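PDB 3OG9: protein yahD a copper inducible hydrolase from Lactococcus lactis subsp. lactis, which is a copper-inducible alpha/beta hydrolase-fold protein that probably acts as a hydrolase and binds D-malate in its pocket. Local coordinates for residues A[48-62]-A[74-86]. Numbering follows the deposited sequence. Where two conformers were deposited one is given.
Sequences IRGRINEQGVNRYFK and FDLESLDEETDWL. With MLT (D-malate), chain C.
Arg51 lies flat on the indole of Trp85: guanidinium and ring planes differ by 4°, Arg51 CZ sits 3.7 Å from the centroid of the five-membered ring, and Arg51 CD covers the six-membered ring, giving cation-pi and CH-pi contacts together. A bend at chi3 lays the guanidinium over the five-membered ring with its NE/NH2 edge turned to Glu82, and this edge forms a side-on, two-bond salt bridge. Arg51 NE reaches the syn lone pair of Glu82 OE1 at 2.9 Å, nearly straight at 172°, while the second bond, from NH2 to OE2, leaves the carboxylate plane. A water joins Glu82 OE1 to Arg51 N and Tyr60 O, fixing the carboxylate from a further direction. With an alanine in place of Trp85, the guanidinium would probably lose the surface that holds it flat and Ile48 CG2, 3.8 Å from Trp85 CH2, an apolar neighbour.

Nearer the helix start, Lys62 N donates to Ser78 OG (3.0 Å) and Asp75 N to Lys62 O (3.1 Å); Asp75 also N-caps the helix through Ser78 N. Leu79 CD1, 4.2 Å from the ring centroid, covers one face of Phe61, and the edge of Phe61 points at the face of Phe74 in an offset edge-to-face pair, planes at 86°. Arg59 NE and NH2 both bond Phe61 O, which orients the guanidinium so that NH1 and NH2 converge on malate O1, each at 2.8 Å. Phe61 and Phe74 line the same pocket.

The loop after strand 45-48 thus lies along the first turns of helix 76-97, with Phe61 and Tyr60 also packed on helix 111-121 and Ile48, Tyr60 and Leu86 on strand 19-22 of the central sheet.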
# COMPACT_ATOMS: atom_id res chain seq x y z
N ILE A 48 0.07 8.25 6.97
CA ILE A 48 0.46 9.51 6.34
C ILE A 48 -0.49 9.86 5.16
O ILE A 48 -0.69 9.01 4.27
CB ILE A 48 1.93 9.43 5.80
CG1 ILE A 48 2.94 9.19 6.95
CG2 ILE A 48 2.32 10.71 4.99
CD1 ILE A 48 4.32 8.72 6.45
N ARG A 49 -1.04 11.08 5.17
CA ARG A 49 -1.94 11.54 4.10
C ARG A 49 -1.17 11.84 2.82
O ARG A 49 -0.08 12.39 2.87
CB ARG A 49 -2.71 12.80 4.53
CG ARG A 49 -3.93 13.14 3.61
CD ARG A 49 -4.37 14.58 3.80
NE ARG A 49 -4.90 14.79 5.15
CZ ARG A 49 -5.43 15.93 5.58
NH1 ARG A 49 -5.52 16.99 4.78
NH2 ARG A 49 -5.89 16.01 6.82
N GLY A 50 -1.74 11.51 1.68
CA GLY A 50 -1.18 11.89 0.39
C GLY A 50 -1.19 13.41 0.26
O GLY A 50 -2.02 14.10 0.86
N ARG A 51 -0.26 13.94 -0.53
CA ARG A 51 -0.08 15.39 -0.67
C ARG A 51 -0.93 16.01 -1.79
O ARG A 51 -1.03 17.23 -1.87
CB ARG A 51 1.38 15.69 -0.95
CG ARG A 51 2.28 15.50 0.23
CD ARG A 51 3.54 16.35 0.07
NE ARG A 51 4.28 16.05 -1.16
CZ ARG A 51 5.41 16.66 -1.48
NH1 ARG A 51 5.92 17.56 -0.65
NH2 ARG A 51 6.02 16.39 -2.62
N ILE A 52 -1.51 15.17 -2.65
CA ILE A 52 -2.35 15.61 -3.78
C ILE A 52 -3.81 15.82 -3.36
O ILE A 52 -4.43 14.94 -2.76
CB ILE A 52 -2.23 14.61 -4.97
CG1 ILE A 52 -0.75 14.39 -5.37
CG2 ILE A 52 -3.08 15.03 -6.17
CD1 ILE A 52 0.05 15.66 -5.65
N ASN A 53 -4.39 16.96 -3.76
CA ASN A 53 -5.73 17.34 -3.33
C ASN A 53 -6.62 17.97 -4.42
O ASN A 53 -7.57 18.71 -4.11
CB ASN A 53 -5.58 18.28 -2.13
CG ASN A 53 -6.87 18.48 -1.36
OD1 ASN A 53 -7.67 17.55 -1.18
ND2 ASN A 53 -7.06 19.70 -0.87
N GLU A 54 -6.35 17.66 -5.69
CA GLU A 54 -7.06 18.26 -6.82
C GLU A 54 -8.55 18.07 -6.62
O GLU A 54 -9.04 16.94 -6.46
CB GLU A 54 -6.55 17.71 -8.16
CG GLU A 54 -5.02 17.75 -8.21
CD GLU A 54 -4.42 17.72 -9.59
OE1 GLU A 54 -3.53 18.56 -9.83
OE2 GLU A 54 -4.80 16.87 -10.42
N GLN A 55 -9.24 19.22 -6.55
CA GLN A 55 -10.68 19.33 -6.26
C GLN A 55 -11.08 18.71 -4.92
O GLN A 55 -12.16 18.11 -4.80
CB GLN A 55 -11.51 18.79 -7.43
CG GLN A 55 -11.18 19.46 -8.78
CD GLN A 55 -12.08 19.02 -9.93
OE1 GLN A 55 -12.36 17.82 -10.10
NE2 GLN A 55 -12.52 19.99 -10.74
N GLY A 56 -10.22 18.87 -3.91
CA GLY A 56 -10.51 18.36 -2.57
C GLY A 56 -10.55 16.83 -2.41
O GLY A 56 -11.01 16.35 -1.38
N VAL A 57 -10.09 16.08 -3.41
CA VAL A 57 -9.95 14.61 -3.31
C VAL A 57 -8.52 14.21 -2.92
O VAL A 57 -7.62 14.40 -3.70
CB VAL A 57 -10.33 13.94 -4.64
CG1 VAL A 57 -10.27 12.47 -4.52
CG2 VAL A 57 -11.76 14.38 -5.09
N ASN A 58 -8.30 13.69 -1.72
CA ASN A 58 -6.94 13.31 -1.30
C ASN A 58 -6.41 12.15 -2.14
O ASN A 58 -7.15 11.19 -2.36
CB ASN A 58 -6.91 12.92 0.19
CG ASN A 58 -7.22 14.07 1.11
OD1 ASN A 58 -7.01 15.24 0.76
ND2 ASN A 58 -7.67 13.76 2.32
N ARG A 59 -5.16 12.24 -2.58
CA ARG A 59 -4.50 11.17 -3.38
C ARG A 59 -3.00 11.23 -3.15
O ARG A 59 -2.48 12.25 -2.70
CB ARG A 59 -4.73 11.38 -4.89
CG ARG A 59 -6.09 10.96 -5.45
CD ARG A 59 -6.12 11.17 -6.97
NE ARG A 59 -4.97 10.50 -7.57
CZ ARG A 59 -4.94 9.22 -7.91
NH1 ARG A 59 -6.00 8.45 -7.77
NH2 ARG A 59 -3.82 8.70 -8.39
N TYR A 60 -2.30 10.15 -3.50
CA TYR A 60 -0.83 10.13 -3.39
C TYR A 60 -0.08 10.65 -4.60
O TYR A 60 1.09 11.02 -4.49
CB TYR A 60 -0.32 8.74 -3.03
CG TYR A 60 -0.64 8.41 -1.61
CD1 TYR A 60 0.16 8.87 -0.57
CD2 TYR A 60 -1.83 7.70 -1.30
CE1 TYR A 60 -0.17 8.60 0.76
CE2 TYR A 60 -2.15 7.41 0.03
CZ TYR A 60 -1.33 7.85 1.04
OH TYR A 60 -1.66 7.58 2.35
N PHE A 61 -0.72 10.69 -5.76
CA PHE A 61 -0.05 11.18 -6.99
C PHE A 61 -1.12 11.59 -7.99
O PHE A 61 -2.29 11.23 -7.84
CB PHE A 61 0.94 10.12 -7.58
CG PHE A 61 0.26 8.91 -8.11
CD1 PHE A 61 -0.23 8.88 -9.42
CD2 PHE A 61 0.02 7.82 -7.28
CE1 PHE A 61 -0.91 7.77 -9.92
CE2 PHE A 61 -0.67 6.69 -7.78
CZ PHE A 61 -1.13 6.66 -9.12
N LYS A 62 -0.73 12.38 -8.98
CA LYS A 62 -1.71 12.99 -9.89
C LYS A 62 -2.18 12.03 -10.97
O LYS A 62 -1.45 11.10 -11.35
CB LYS A 62 -1.07 14.21 -10.57
CG LYS A 62 -0.89 15.38 -9.63
CD LYS A 62 0.07 16.42 -10.23
CE LYS A 62 -0.67 17.49 -11.01
NZ LYS A 62 -1.20 17.04 -12.32
N PHE A 74 -2.16 7.57 -15.19
CA PHE A 74 -1.28 7.76 -14.02
C PHE A 74 -0.12 8.66 -14.43
O PHE A 74 0.64 8.33 -15.35
CB PHE A 74 -0.80 6.41 -13.48
CG PHE A 74 -1.91 5.43 -13.17
CD1 PHE A 74 -3.11 5.86 -12.61
CD2 PHE A 74 -1.70 4.05 -13.33
CE1 PHE A 74 -4.14 4.93 -12.30
CE2 PHE A 74 -2.71 3.12 -13.03
CZ PHE A 74 -3.94 3.55 -12.52
N ASP A 75 0.00 9.79 -13.75
CA ASP A 75 1.14 10.71 -13.99
C ASP A 75 2.43 10.17 -13.32
O ASP A 75 2.66 10.30 -12.10
CB ASP A 75 0.76 12.12 -13.54
CG ASP A 75 1.87 13.13 -13.76
OD1 ASP A 75 3.03 12.72 -13.99
OD2 ASP A 75 1.57 14.35 -13.68
N LEU A 76 3.26 9.54 -14.14
CA LEU A 76 4.45 8.87 -13.65
C LEU A 76 5.51 9.82 -13.11
O LEU A 76 6.25 9.45 -12.20
CB LEU A 76 5.02 7.93 -14.72
CG LEU A 76 4.04 6.86 -15.23
CD1 LEU A 76 4.71 5.97 -16.26
CD2 LEU A 76 3.39 6.04 -14.10
N GLU A 77 5.58 11.04 -13.64
CA GLU A 77 6.47 12.03 -13.03
C GLU A 77 6.03 12.37 -11.61
O GLU A 77 6.86 12.43 -10.69
CB GLU A 77 6.60 13.28 -13.90
CG GLU A 77 7.56 13.07 -15.09
CD GLU A 77 7.90 14.36 -15.86
OE1 GLU A 77 7.56 15.47 -15.40
OE2 GLU A 77 8.51 14.24 -16.94
N SER A 78 4.72 12.57 -11.43
CA SER A 78 4.15 12.82 -10.11
C SER A 78 4.38 11.62 -9.22
O SER A 78 4.80 11.79 -8.07
CB SER A 78 2.66 13.14 -10.18
OG SER A 78 2.08 13.33 -8.90
N LEU A 79 4.11 10.42 -9.73
CA LEU A 79 4.30 9.19 -8.96
C LEU A 79 5.73 9.15 -8.46
O LEU A 79 5.98 8.87 -7.30
CB LEU A 79 3.96 7.93 -9.79
CG LEU A 79 4.26 6.56 -9.16
CD1 LEU A 79 3.43 6.36 -7.89
CD2 LEU A 79 4.10 5.41 -10.16
N ASP A 80 6.67 9.46 -9.34
CA ASP A 80 8.09 9.39 -8.95
C ASP A 80 8.42 10.45 -7.89
O ASP A 80 9.05 10.13 -6.88
CB ASP A 80 8.99 9.53 -10.20
CG ASP A 80 10.47 9.39 -9.87
OD1 ASP A 80 10.84 8.44 -9.12
OD2 ASP A 80 11.23 10.25 -10.34
N GLU A 81 7.94 11.69 -8.08
CA GLU A 81 8.22 12.77 -7.13
C GLU A 81 7.61 12.47 -5.74
O GLU A 81 8.26 12.66 -4.70
CB GLU A 81 7.73 14.12 -7.66
CG GLU A 81 8.52 14.61 -8.86
CD GLU A 81 7.71 15.55 -9.77
OE1 GLU A 81 6.69 16.12 -9.32
OE2 GLU A 81 8.10 15.71 -10.95
N GLU A 82 6.37 11.99 -5.73
CA GLU A 82 5.65 11.81 -4.45
C GLU A 82 6.17 10.60 -3.71
O GLU A 82 6.21 10.59 -2.47
CB GLU A 82 4.14 11.70 -4.66
CG GLU A 82 3.50 12.99 -5.18
CD GLU A 82 3.70 14.16 -4.23
OE1 GLU A 82 3.46 14.03 -3.00
OE2 GLU A 82 4.14 15.22 -4.71
N THR A 83 6.59 9.58 -4.46
CA THR A 83 7.20 8.43 -3.78
C THR A 83 8.60 8.74 -3.20
O THR A 83 8.97 8.18 -2.16
CB THR A 83 7.20 7.15 -4.60
OG1 THR A 83 7.87 7.34 -5.84
CG2 THR A 83 5.73 6.66 -4.84
N ASP A 84 9.34 9.65 -3.82
CA ASP A 84 10.60 10.14 -3.21
C ASP A 84 10.27 10.88 -1.93
O ASP A 84 10.92 10.68 -0.88
CB ASP A 84 11.37 11.07 -4.14
CG ASP A 84 12.13 10.32 -5.22
OD1 ASP A 84 12.17 9.08 -5.22
OD2 ASP A 84 12.65 11.00 -6.10
N TRP A 85 9.24 11.71 -1.99
CA TRP A 85 8.80 12.46 -0.82
C TRP A 85 8.34 11.53 0.29
O TRP A 85 8.77 11.67 1.45
CB TRP A 85 7.67 13.45 -1.17
CG TRP A 85 7.12 14.03 0.12
CD1 TRP A 85 7.68 15.00 0.89
CD2 TRP A 85 5.95 13.59 0.82
NE1 TRP A 85 6.90 15.24 2.01
CE2 TRP A 85 5.84 14.37 1.99
CE3 TRP A 85 4.97 12.63 0.55
CZ2 TRP A 85 4.79 14.22 2.88
CZ3 TRP A 85 3.93 12.48 1.44
CH2 TRP A 85 3.86 13.27 2.60
N LEU A 86 7.50 10.55 -0.06
CA LEU A 86 6.95 9.65 0.93
C LEU A 86 8.03 8.77 1.58
O LEU A 86 8.00 8.56 2.76
CB LEU A 86 5.82 8.78 0.34
CG LEU A 86 5.04 7.86 1.29
CD1 LEU A 86 4.45 8.60 2.46
CD2 LEU A 86 3.94 7.13 0.51
C1 MLT C . -4.84 4.90 -8.45
O1 MLT C . -4.86 6.13 -8.75
O2 MLT C . -3.98 4.46 -7.65
C2 MLT C . -5.83 3.95 -9.08
O3 MLT C . -6.66 4.59 -10.02
C3 MLT C . -6.67 3.23 -8.02
C4 MLT C . -7.60 4.16 -7.27
O4 MLT C . -8.72 3.70 -6.95
O5 MLT C . -7.32 5.34 -6.94
O HOH W 1 1.64 12.39 -2.06
O HOH W 2 -0.81 15.11 -14.82